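Probable amidase (Thermus thermophilus, PDB 2DC0) belongs to the amidase signature family, enzymes with an alpha/beta fold built round a large mixed beta sheet covered by helices. Local coordinates at residues 84-88 with 128-132; 136-142 with 404-408; 76-82 with 111-115; 21-25 with 40-46. One frame throughout, in Å; residues are numbered along the deposited sequence.

Contact 1 (84-88 with 128-132); sequences RAGTK and NPWTG
Asn128 and Gly86 make the one hydrogen bond here. Asn128 ND2 gives it to Gly86 O over 2.9 Å, almost straight (168°) and on a lone pair of that carbonyl. The Asn128 CG, anti to the backbone N (chi1 -172°), carries the amide toward Gly86. The acceptor is third in the type I' turn Arg84 to Thr87. Asn128 also shapes its own loop. Its OD1 accepts from Trp130 N in the carbonyl plane, an Asx turn, and from Thr131 N above that plane, an Asx motif. ND2 has a second partner in Met117 O, so the amide is gripped at both ends.

The rest is packing. Lys88 CG lies over a face of the Trp130 indole, 4.1 Å from the centroid of the five-membered ring, a CH-pi contact. Gly86 O sits at the indole edge, 3.6 Å from Trp130 CD1. Thr131 CG2 meets the edge of the Arg84 guanidinium, 3.9 Å from Arg84 NH2. Glu119 accepts from Trp130 NE1 and is also hydrogen-bonded to Thr87 OG1, which helps fix the indole.

The chemistry implies two irregular loops joined by a buried amide-to-backbone bond, with the flank of Lys88 and the guanidinium edge of Arg84 packed toward the surface.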
loop_
_atom_site.group_PDB
_atom_site.type_symbol
_atom_site.label_atom_id
_atom_site.label_comp_id
_atom_site.label_asym_id
_atom_site.label_seq_id
_atom_site.Cartn_x
_atom_site.Cartn_y
_atom_site.Cartn_z
ATOM N N ARG A 84 11.792 11.265 -27.352
ATOM C CA ARG A 84 11.610 10.076 -28.189
ATOM C C ARG A 84 11.372 8.775 -27.429
ATOM O O ARG A 84 10.899 7.796 -28.001
ATOM C CB ARG A 84 12.814 9.912 -29.124
ATOM C CG ARG A 84 12.871 10.959 -30.228
ATOM C CD ARG A 84 14.128 10.827 -31.089
ATOM N NE ARG A 84 14.320 9.480 -31.634
ATOM C CZ ARG A 84 15.098 8.549 -31.084
ATOM N NH1 ARG A 84 15.768 8.812 -29.964
ATOM N NH2 ARG A 84 15.211 7.356 -31.662
ATOM N N ALA A 85 11.709 8.764 -26.142
ATOM C CA ALA A 85 11.499 7.587 -25.294
ATOM C C ALA A 85 12.141 6.306 -25.827
ATOM O O ALA A 85 11.644 5.200 -25.577
ATOM C CB ALA A 85 9.997 7.365 -25.085
ATOM N N GLY A 86 13.241 6.468 -26.557
ATOM C CA GLY A 86 13.960 5.332 -27.101
ATOM C C GLY A 86 13.168 4.461 -28.057
ATOM O O GLY A 86 13.491 3.284 -28.242
ATOM N N THR A 87 12.141 5.028 -28.682
ATOM C CA THR A 87 11.310 4.261 -29.605
ATOM C C THR A 87 11.094 4.980 -30.930
ATOM O O THR A 87 11.410 6.158 -31.064
ATOM C CB THR A 87 9.924 3.975 -28.978
ATOM O OG1 THR A 87 9.176 3.107 -29.836
ATOM C CG2 THR A 87 9.148 5.277 -28.790
ATOM N N LYS A 88 10.558 4.259 -31.910
ATOM C CA LYS A 88 10.260 4.836 -33.217
ATOM C C LYS A 88 8.749 4.983 -33.366
ATOM O O LYS A 88 8.264 5.587 -34.319
ATOM C CB LYS A 88 10.809 3.946 -34.338
ATOM C CG LYS A 88 12.230 4.291 -34.759
ATOM C CD LYS A 88 12.266 5.629 -35.494
ATOM C CE LYS A 88 13.692 6.146 -35.686
ATOM N NZ LYS A 88 14.296 6.638 -34.407
ATOM N N ASN A 128 18.978 -1.498 -27.229
ATOM C CA ASN A 128 17.940 -0.837 -28.006
ATOM C C ASN A 128 18.350 -0.868 -29.481
ATOM O O ASN A 128 19.367 -0.294 -29.862
ATOM C CB ASN A 128 17.828 0.609 -27.501
ATOM C CG ASN A 128 16.658 1.365 -28.093
ATOM O OD1 ASN A 128 16.440 1.351 -29.301
ATOM N ND2 ASN A 128 15.913 2.061 -27.237
ATOM N N PRO A 129 17.562 -1.547 -30.330
ATOM C CA PRO A 129 17.847 -1.654 -31.767
ATOM C C PRO A 129 17.650 -0.352 -32.539
ATOM O O PRO A 129 18.198 -0.185 -33.626
ATOM C CB PRO A 129 16.885 -2.745 -32.226
ATOM C CG PRO A 129 15.688 -2.499 -31.348
ATOM C CD PRO A 129 16.326 -2.274 -29.985
ATOM N N TRP A 130 16.873 0.569 -31.979
ATOM C CA TRP A 130 16.619 1.849 -32.637
ATOM C C TRP A 130 17.766 2.842 -32.464
ATOM O O TRP A 130 18.232 3.448 -33.425
ATOM C CB TRP A 130 15.340 2.484 -32.081
ATOM C CG TRP A 130 14.084 1.685 -32.290
ATOM C CD1 TRP A 130 13.082 1.492 -31.383
ATOM C CD2 TRP A 130 13.688 0.988 -33.480
ATOM N NE1 TRP A 130 12.086 0.714 -31.932
ATOM C CE2 TRP A 130 12.431 0.390 -33.219
ATOM C CE3 TRP A 130 14.271 0.808 -34.744
ATOM C CZ2 TRP A 130 11.746 -0.377 -34.171
ATOM C CZ3 TRP A 130 13.588 0.044 -35.696
ATOM C CH2 TRP A 130 12.338 -0.539 -35.400
ATOM N N THR A 131 18.211 3.002 -31.224
ATOM C CA THR A 131 19.274 3.940 -30.879
ATOM C C THR A 131 20.643 3.281 -30.789
ATOM O O THR A 131 21.674 3.954 -30.787
ATOM C CB THR A 131 19.002 4.551 -29.507
ATOM O OG1 THR A 131 19.090 3.515 -28.514
ATOM C CG2 THR A 131 17.606 5.160 -29.463
ATOM N N GLY A 132 20.646 1.958 -30.713
ATOM C CA GLY A 132 21.897 1.252 -30.554
ATOM C C GLY A 132 21.990 1.023 -29.057
ATOM O O GLY A 132 21.400 1.774 -28.290
#

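Contact 2 (136-142 with 404-408); sequences NAVDPSR and EGMPV
Selenomethionine Met406, packed against Asn136, Val138, Asp139 and Arg142, makes this a mostly apolar contact with a salt bridge at one end. It joins the loop after strand 110-115 to the start of strand 406-413. Glu404 and Gly405 form the tight hairpin turn between that strand and strand 395-403.

The Met406 chain bends at chi2 and chi3 (-66° and -74°), and this turns its methyl into the loop. CE lies 3.4 Å from Asn136 ND2 and about as near to Asn136 OD1. It also touches the aliphatic base of Arg142, with CE to Arg142 CG at 3.8 Å. The selenium touches two residues: SE is 3.7 Å from Asp139 CB and 3.8 Å from Val138 CG1. The other valine branch goes to the strand, where Val138 CG2 meets Pro407 CG at 3.9 Å.

Arg142 passes over to the hairpin turn. Its NH2 binds Glu404 OE1 at 2.9 Å, on the anti side of the carboxylate, and NH1 adds a weak bond to the same oxygen. The two flat groups stand 74° apart, so this is not a coplanar pair. The main acceptor for Arg142 NH1 is Ala360 O, outside the two segments. Within the loop, Asn136 OD1 takes the N-H of Val138 in an Asx turn and helps to hold that valine in place.

Around the contact, Pro359 lies against Met406, helix 149-157 packs on the loop through Ala137, and strand 395-403 flanks Pro407.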
loop_
_atom_site.group_PDB
_atom_site.type_symbol
_atom_site.label_atom_id
_atom_site.label_comp_id
_atom_site.label_asym_id
_atom_site.label_seq_id
_atom_site.Cartn_x
_atom_site.Cartn_y
_atom_site.Cartn_z
ATOM N N ASN A 136 27.933 -0.140 -20.941
ATOM C CA ASN A 136 28.377 0.040 -19.571
ATOM C C ASN A 136 29.563 0.989 -19.476
ATOM O O ASN A 136 30.497 0.914 -20.274
ATOM C CB ASN A 136 28.739 -1.321 -18.971
ATOM C CG ASN A 136 28.988 -1.248 -17.487
ATOM O OD1 ASN A 136 29.997 -0.699 -17.039
ATOM N ND2 ASN A 136 28.068 -1.802 -16.710
ATOM N N ALA A 137 29.524 1.871 -18.481
ATOM C CA ALA A 137 30.580 2.854 -18.271
ATOM C C ALA A 137 31.956 2.234 -18.022
ATOM O O ALA A 137 32.966 2.770 -18.462
ATOM C CB ALA A 137 30.201 3.762 -17.099
ATOM N N VAL A 138 31.991 1.107 -17.318
ATOM C CA VAL A 138 33.257 0.449 -17.001
ATOM C C VAL A 138 33.785 -0.470 -18.102
ATOM O O VAL A 138 34.993 -0.531 -18.348
ATOM C CB VAL A 138 33.138 -0.358 -15.690
ATOM C CG1 VAL A 138 34.444 -1.080 -15.392
ATOM C CG2 VAL A 138 32.787 0.582 -14.542
ATOM N N ASP A 139 32.882 -1.179 -18.766
ATOM C CA ASP A 139 33.262 -2.102 -19.829
ATOM C C ASP A 139 32.199 -2.019 -20.920
ATOM O O ASP A 139 31.076 -2.490 -20.739
ATOM C CB ASP A 139 33.337 -3.522 -19.246
ATOM C CG ASP A 139 33.765 -4.561 -20.258
ATOM O OD1 ASP A 139 33.732 -4.265 -21.469
ATOM O OD2 ASP A 139 34.122 -5.688 -19.833
ATOM N N PRO A 140 32.543 -1.419 -22.075
ATOM C CA PRO A 140 31.619 -1.263 -23.201
ATOM C C PRO A 140 31.094 -2.563 -23.810
ATOM O O PRO A 140 30.190 -2.532 -24.645
ATOM C CB PRO A 140 32.427 -0.426 -24.192
ATOM C CG PRO A 140 33.831 -0.897 -23.943
ATOM C CD PRO A 140 33.889 -0.933 -22.437
ATOM N N SER A 141 31.648 -3.699 -23.393
ATOM C CA SER A 141 31.192 -4.992 -23.904
ATOM C C SER A 141 30.078 -5.528 -23.013
ATOM O O SER A 141 29.431 -6.520 -23.346
ATOM C CB SER A 141 32.351 -6.006 -23.945
ATOM O OG SER A 141 32.804 -6.336 -22.638
ATOM N N ARG A 142 29.863 -4.865 -21.877
ATOM C CA ARG A 142 28.832 -5.275 -20.918
ATOM C C ARG A 142 27.614 -4.353 -20.984
ATOM O O ARG A 142 27.708 -3.201 -21.419
ATOM C CB ARG A 142 29.381 -5.252 -19.484
ATOM C CG ARG A 142 30.624 -6.116 -19.218
ATOM C CD ARG A 142 30.358 -7.601 -19.423
ATOM N NE ARG A 142 31.484 -8.448 -19.026
ATOM C CZ ARG A 142 31.673 -8.944 -17.802
ATOM N NH1 ARG A 142 30.811 -8.681 -16.830
ATOM N NH2 ARG A 142 32.713 -9.732 -17.550
ATOM N N GLU A 404 34.404 -9.461 -11.136
ATOM C CA GLU A 404 34.894 -9.453 -12.511
ATOM C C GLU A 404 35.393 -8.056 -12.903
ATOM O O GLU A 404 35.269 -7.643 -14.057
ATOM C CB GLU A 404 33.797 -9.925 -13.475
ATOM C CG GLU A 404 33.559 -11.437 -13.428
ATOM C CD GLU A 404 32.332 -11.877 -14.212
ATOM O OE1 GLU A 404 31.969 -11.202 -15.196
ATOM O OE2 GLU A 404 31.737 -12.916 -13.852
ATOM N N GLY A 405 35.756 -7.321 -11.785
ATOM C CA GLY A 405 36.195 -5.943 -11.953
ATOM C C GLY A 405 35.037 -5.010 -12.258
ATOM O O GLY A 405 35.237 -3.849 -12.622
HETATM N N MSE A 406 33.671 -5.696 -12.081
HETATM C CA MSE A 406 32.512 -4.831 -12.390
HETATM C C MSE A 406 31.813 -4.409 -11.109
HETATM O O MSE A 406 31.859 -5.115 -10.102
HETATM C CB MSE A 406 31.541 -5.587 -13.293
HETATM C CG MSE A 406 32.133 -5.930 -14.647
HETATM SE SE MSE A 406 32.499 -4.335 -15.689
HETATM C CE MSE A 406 30.661 -3.898 -16.141
ATOM N N PRO A 407 31.164 -3.235 -11.129
ATOM C CA PRO A 407 30.444 -2.708 -9.966
ATOM C C PRO A 407 29.260 -3.593 -9.596
ATOM O O PRO A 407 28.606 -4.168 -10.468
ATOM C CB PRO A 407 29.972 -1.329 -10.439
ATOM C CG PRO A 407 30.983 -0.952 -11.479
ATOM C CD PRO A 407 31.193 -2.245 -12.218
ATOM N N VAL A 408 29.005 -3.702 -8.297
ATOM C CA VAL A 408 27.877 -4.463 -7.778
ATOM C C VAL A 408 27.228 -3.560 -6.738
ATOM O O VAL A 408 27.894 -3.117 -5.806
ATOM C CB VAL A 408 28.311 -5.754 -7.068
ATOM C CG1 VAL A 408 27.067 -6.491 -6.559
ATOM C CG2 VAL A 408 29.095 -6.642 -8.015
#

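Contact 3 (76-82 with 111-115); sequences FPVKGMP and LFAKT
Lys114 and Phe76 mark the tight end of this contact. Lys114 NZ donates to Phe76 O at 2.6 Å, in the plane of the carbonyl. The chain of Lys114 is bent at chi2 and chi3 (-62° and -68°). The bends bring its ammonium back to the loop backbone. Lys73 O is a second acceptor for NZ, so the buried nitrogen is held by main-chain oxygens.

Two side chains cover the methylenes of this lysine. Val78 CG2 lies alongside, 3.8 Å from Lys114 CD and 3.3 Å from Lys114 NZ. Met81 crosses it at a slant, with SD 3.7 Å from Lys114 CG. The thioether then runs on along the strand, and its methyl comes close to the backbone: Met81 CE is 3.2 Å from Leu111 O.

Strand 110-115 runs parallel to strand 69-73, its neighbour in the mixed sheet. The loop 76-82 belongs to the connection between them, which continues through helix 99-106. This is a beta-alpha-beta crossover, and the contact folds the first part of the connection back on the second strand. A type II turn from Val78 to Met81 puts both of these side chains on the strand side.

Away from the lysine the fit is looser. Val78 CG1 and Leu111 CD1 are 4.4 Å apart, and Val101 of helix 99-106 touches both residues. Toward solvent, exposed Pro82 approaches the strand by its backbone, with Pro82 O 4.1 Å from Lys114 CG, while its ring leans on Tyr39.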
loop_
_atom_site.group_PDB
_atom_site.type_symbol
_atom_site.label_atom_id
_atom_site.label_comp_id
_atom_site.label_asym_id
_atom_site.label_seq_id
_atom_site.Cartn_x
_atom_site.Cartn_y
_atom_site.Cartn_z
ATOM N N PHE A 76 11.103 12.328 -20.099
ATOM C CA PHE A 76 10.722 13.576 -19.438
ATOM C C PHE A 76 10.871 14.710 -20.462
ATOM O O PHE A 76 11.965 14.950 -20.979
ATOM C CB PHE A 76 11.664 13.901 -18.269
ATOM C CG PHE A 76 11.463 13.054 -17.041
ATOM C CD1 PHE A 76 10.360 13.246 -16.212
ATOM C CD2 PHE A 76 12.413 12.099 -16.681
ATOM C CE1 PHE A 76 10.210 12.498 -15.036
ATOM C CE2 PHE A 76 12.275 11.349 -15.510
ATOM C CZ PHE A 76 11.171 11.546 -14.686
ATOM N N PRO A 77 9.779 15.411 -20.782
ATOM C CA PRO A 77 9.921 16.501 -21.752
ATOM C C PRO A 77 10.794 17.623 -21.181
ATOM O O PRO A 77 10.701 17.959 -20.000
ATOM C CB PRO A 77 8.480 16.943 -21.977
ATOM C CG PRO A 77 7.728 15.647 -21.836
ATOM C CD PRO A 77 8.361 15.058 -20.599
ATOM N N VAL A 78 11.660 18.179 -22.018
ATOM C CA VAL A 78 12.534 19.270 -21.603
ATOM C C VAL A 78 12.399 20.355 -22.667
ATOM O O VAL A 78 12.408 20.060 -23.861
ATOM C CB VAL A 78 14.017 18.808 -21.514
ATOM C CG1 VAL A 78 14.927 19.999 -21.265
ATOM C CG2 VAL A 78 14.179 17.785 -20.398
ATOM N N LYS A 79 12.262 21.605 -22.238
ATOM C CA LYS A 79 12.119 22.708 -23.181
ATOM C C LYS A 79 13.273 22.760 -24.172
ATOM O O LYS A 79 14.441 22.653 -23.788
ATOM C CB LYS A 79 12.046 24.047 -22.442
ATOM C CG LYS A 79 10.828 24.227 -21.558
ATOM C CD LYS A 79 10.780 25.644 -21.009
ATOM C CE LYS A 79 9.485 25.900 -20.253
ATOM N NZ LYS A 79 9.377 27.317 -19.796
ATOM N N GLY A 80 12.939 22.917 -25.450
ATOM C CA GLY A 80 13.955 23.001 -26.488
ATOM C C GLY A 80 14.544 21.672 -26.923
ATOM O O GLY A 80 15.458 21.645 -27.740
ATOM N N MET A 81 14.024 20.569 -26.389
ATOM C CA MET A 81 14.534 19.244 -26.735
ATOM C C MET A 81 13.418 18.259 -27.085
ATOM O O MET A 81 12.352 18.268 -26.477
ATOM C CB MET A 81 15.356 18.669 -25.570
ATOM C CG MET A 81 16.629 19.435 -25.236
ATOM S SD MET A 81 17.656 18.662 -23.946
ATOM C CE MET A 81 18.127 20.079 -23.009
ATOM N N PRO A 82 13.649 17.398 -28.085
ATOM C CA PRO A 82 12.632 16.415 -28.473
ATOM C C PRO A 82 12.560 15.281 -27.450
ATOM O O PRO A 82 13.525 15.033 -26.725
ATOM C CB PRO A 82 13.131 15.925 -29.831
ATOM C CG PRO A 82 14.623 15.980 -29.661
ATOM C CD PRO A 82 14.801 17.347 -29.002
ATOM N N LEU A 111 20.290 22.004 -17.804
ATOM C CA LEU A 111 19.907 20.731 -18.413
ATOM C C LEU A 111 20.414 20.781 -19.848
ATOM O O LEU A 111 19.833 21.469 -20.687
ATOM C CB LEU A 111 18.382 20.582 -18.383
ATOM C CG LEU A 111 17.740 20.820 -17.007
ATOM C CD1 LEU A 111 16.224 20.799 -17.122
ATOM C CD2 LEU A 111 18.218 19.760 -16.030
ATOM N N PHE A 112 21.485 20.048 -20.134
ATOM C CA PHE A 112 22.077 20.093 -21.466
ATOM C C PHE A 112 21.863 18.901 -22.392
ATOM O O PHE A 112 22.281 18.941 -23.550
ATOM C CB PHE A 112 23.581 20.349 -21.347
ATOM C CG PHE A 112 24.342 19.207 -20.736
ATOM C CD1 PHE A 112 25.072 18.331 -21.536
ATOM C CD2 PHE A 112 24.300 18.984 -19.365
ATOM C CE1 PHE A 112 25.745 17.250 -20.977
ATOM C CE2 PHE A 112 24.971 17.905 -18.794
ATOM C CZ PHE A 112 25.693 17.039 -19.601
ATOM N N ALA A 113 21.227 17.841 -21.915
ATOM C CA ALA A 113 21.029 16.695 -22.787
ATOM C C ALA A 113 20.027 15.675 -22.292
ATOM O O ALA A 113 19.753 15.580 -21.096
ATOM C CB ALA A 113 22.376 16.008 -23.045
ATOM N N LYS A 114 19.484 14.912 -23.236
ATOM C CA LYS A 114 18.531 13.857 -22.922
ATOM C C LYS A 114 19.359 12.585 -22.995
ATOM O O LYS A 114 20.210 12.458 -23.873
ATOM C CB LYS A 114 17.402 13.808 -23.960
ATOM C CG LYS A 114 16.648 15.129 -24.139
ATOM C CD LYS A 114 15.958 15.543 -22.854
ATOM C CE LYS A 114 14.814 14.596 -22.518
ATOM N NZ LYS A 114 14.587 14.592 -21.059
ATOM N N THR A 115 19.136 11.648 -22.078
ATOM C CA THR A 115 19.914 10.415 -22.095
ATOM C C THR A 115 19.229 9.200 -22.711
ATOM O O THR A 115 18.003 9.063 -22.668
ATOM C CB THR A 115 20.355 9.993 -20.676
ATOM O OG1 THR A 115 19.198 9.775 -19.857
ATOM C CG2 THR A 115 21.243 11.047 -20.051
#

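Contact 4 (21-25 with 40-46); sequences LEEAL and LDEEAAR
Helices 17-30 and 42-57 pack as a nearly antiparallel pair, joined here by Glu22, Leu21 and Leu25 on one and Ala45 and Arg46 on the other. The short axes stand 160° apart in direction and 11.3 Å apart at closest approach.

A side-on salt bridge spans the outer side. Arg46 NE reaches Glu22 OE2 at 2.6 Å, and Arg46 NH2 reaches Glu22 OE1 at 2.9 Å with a nearly straight N-H (177°). Both oxygens use their syn lone pairs, and the two flat groups are nearly coplanar. A bend at chi2 of Glu22 (-53°) helps present the carboxylate this way. Leu25 CD1 covers one face of the guanidinium, 3.8 Å from Arg46 CZ.

Further in, Leu21 CD2 meets Ala45 CB at 3.9 Å. Before the second helix, Leu40 CD1 meets Leu25 CD2 at the same distance. A water donates to both Leu25 O and Glu42 OE2, bridging the helices. Asp41 caps the second helix: its OD1 accepts from Ala44 N.

Leu21 and Ala45 both rest on Phe112 of strand 110-115. Two helices side by side over a sheet strand, with strand 37-40 in the connection between them, are typical of a layered alpha/beta fold.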
loop_
_atom_site.group_PDB
_atom_site.type_symbol
_atom_site.label_atom_id
_atom_site.label_comp_id
_atom_site.label_asym_id
_atom_site.label_seq_id
_atom_site.Cartn_x
_atom_site.Cartn_y
_atom_site.Cartn_z
ATOM N N LEU A 21 30.294 23.076 -17.865
ATOM C CA LEU A 21 29.695 22.545 -19.084
ATOM C C LEU A 21 30.774 22.012 -20.021
ATOM O O LEU A 21 30.669 20.891 -20.526
ATOM C CB LEU A 21 28.867 23.614 -19.813
ATOM C CG LEU A 21 28.207 23.144 -21.129
ATOM C CD1 LEU A 21 27.246 22.000 -20.847
ATOM C CD2 LEU A 21 27.469 24.299 -21.794
ATOM N N GLU A 22 31.814 22.808 -20.259
ATOM C CA GLU A 22 32.894 22.369 -21.136
ATOM C C GLU A 22 33.444 21.024 -20.687
ATOM O O GLU A 22 33.774 20.181 -21.512
ATOM C CB GLU A 22 34.027 23.401 -21.171
ATOM C CG GLU A 22 33.671 24.667 -21.915
ATOM C CD GLU A 22 33.147 24.385 -23.314
ATOM O OE1 GLU A 22 33.847 23.695 -24.086
ATOM O OE2 GLU A 22 32.030 24.850 -23.633
ATOM N N GLU A 23 33.551 20.835 -19.377
ATOM C CA GLU A 23 34.048 19.579 -18.840
ATOM C C GLU A 23 33.094 18.447 -19.234
ATOM O O GLU A 23 33.531 17.400 -19.702
ATOM C CB GLU A 23 34.161 19.669 -17.317
ATOM C CG GLU A 23 34.455 18.347 -16.616
ATOM C CD GLU A 23 35.727 17.682 -17.118
ATOM O OE1 GLU A 23 36.764 18.375 -17.211
ATOM O OE2 GLU A 23 35.693 16.463 -17.403
ATOM N N ALA A 24 31.794 18.673 -19.055
ATOM C CA ALA A 24 30.787 17.675 -19.393
ATOM C C ALA A 24 30.828 17.334 -20.881
ATOM O O ALA A 24 30.730 16.169 -21.256
ATOM C CB ALA A 24 29.396 18.183 -19.009
ATOM N N LEU A 25 30.972 18.354 -21.722
ATOM C CA LEU A 25 31.017 18.160 -23.167
ATOM C C LEU A 25 32.277 17.432 -23.631
ATOM O O LEU A 25 32.255 16.725 -24.644
ATOM C CB LEU A 25 30.896 19.507 -23.887
ATOM C CG LEU A 25 29.579 20.260 -23.654
ATOM C CD1 LEU A 25 29.593 21.585 -24.417
ATOM C CD2 LEU A 25 28.409 19.401 -24.108
ATOM N N LEU A 40 21.731 16.032 -27.796
ATOM C CA LEU A 40 22.678 17.014 -27.279
ATOM C C LEU A 40 22.814 18.206 -28.222
ATOM O O LEU A 40 23.204 18.048 -29.380
ATOM C CB LEU A 40 24.053 16.367 -27.090
ATOM C CG LEU A 40 25.240 17.282 -26.759
ATOM C CD1 LEU A 40 25.045 17.910 -25.391
ATOM C CD2 LEU A 40 26.528 16.475 -26.788
ATOM N N ASP A 41 22.484 19.397 -27.733
ATOM C CA ASP A 41 22.627 20.608 -28.544
ATOM C C ASP A 41 23.659 21.460 -27.819
ATOM O O ASP A 41 23.321 22.212 -26.907
ATOM C CB ASP A 41 21.305 21.373 -28.638
ATOM C CG ASP A 41 21.385 22.568 -29.584
ATOM O OD1 ASP A 41 22.495 23.107 -29.784
ATOM O OD2 ASP A 41 20.334 22.973 -30.123
ATOM N N GLU A 42 24.917 21.329 -28.224
ATOM C CA GLU A 42 26.002 22.066 -27.596
ATOM C C GLU A 42 25.830 23.576 -27.651
ATOM O O GLU A 42 26.066 24.265 -26.659
ATOM C CB GLU A 42 27.336 21.673 -28.230
ATOM C CG GLU A 42 27.703 20.221 -28.005
ATOM C CD GLU A 42 29.058 19.870 -28.577
ATOM O OE1 GLU A 42 29.259 20.087 -29.789
ATOM O OE2 GLU A 42 29.918 19.372 -27.817
ATOM N N GLU A 43 25.418 24.091 -28.804
ATOM C CA GLU A 43 25.229 25.532 -28.955
ATOM C C GLU A 43 24.190 26.072 -27.979
ATOM O O GLU A 43 24.452 27.028 -27.251
ATOM C CB GLU A 43 24.822 25.868 -30.391
ATOM C CG GLU A 43 25.972 25.804 -31.382
ATOM C CD GLU A 43 25.548 26.188 -32.787
ATOM O OE1 GLU A 43 24.884 27.240 -32.939
ATOM O OE2 GLU A 43 25.887 25.450 -33.740
ATOM N N ALA A 44 23.013 25.457 -27.960
ATOM C CA ALA A 44 21.962 25.893 -27.053
ATOM C C ALA A 44 22.444 25.784 -25.604
ATOM O O ALA A 44 22.164 26.656 -24.780
ATOM C CB ALA A 44 20.705 25.054 -27.257
ATOM N N ALA A 45 23.176 24.717 -25.299
ATOM C CA ALA A 45 23.691 24.512 -23.953
ATOM C C ALA A 45 24.712 25.583 -23.592
ATOM O O ALA A 45 24.667 26.156 -22.499
ATOM C CB ALA A 45 24.325 23.128 -23.836
ATOM N N ARG A 46 25.640 25.852 -24.507
ATOM C CA ARG A 46 26.657 26.864 -24.250
ATOM C C ARG A 46 26.008 28.240 -24.070
ATOM O O ARG A 46 26.405 29.009 -23.196
ATOM C CB ARG A 46 27.688 26.889 -25.386
ATOM C CG ARG A 46 28.685 25.730 -25.332
ATOM C CD ARG A 46 29.871 25.970 -26.266
ATOM N NE ARG A 46 30.981 25.036 -26.038
ATOM C CZ ARG A 46 31.299 24.028 -26.849
ATOM N NH1 ARG A 46 30.598 23.806 -27.949
ATOM N NH2 ARG A 46 32.333 23.246 -26.570
HETATM O O HOH W 1 30.327 16.776 -26.653
#

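Contact 3 is the buried one of the four; the others are partly buried, and contact 4 lies farthest from the centre of the chain. Contacts 3 and 4 meet through Phe112, whose CB is 3.8 Å from Ala45 CB, so strand 110-115 has the crossover loop and the helix pair packed on it. Contacts 2 and 3 reach the same sheet, with centres about 27 Å apart. Contact 1 joins two loops that also supply segments to contacts 3 and 2. The chemistry differs with place. Contacts 1 and 3 rely on a side-chain nitrogen bound to a backbone oxygen. Contacts 2 and 4 use arginine-glutamate bridges, through one oxygen and two oxygens respectively.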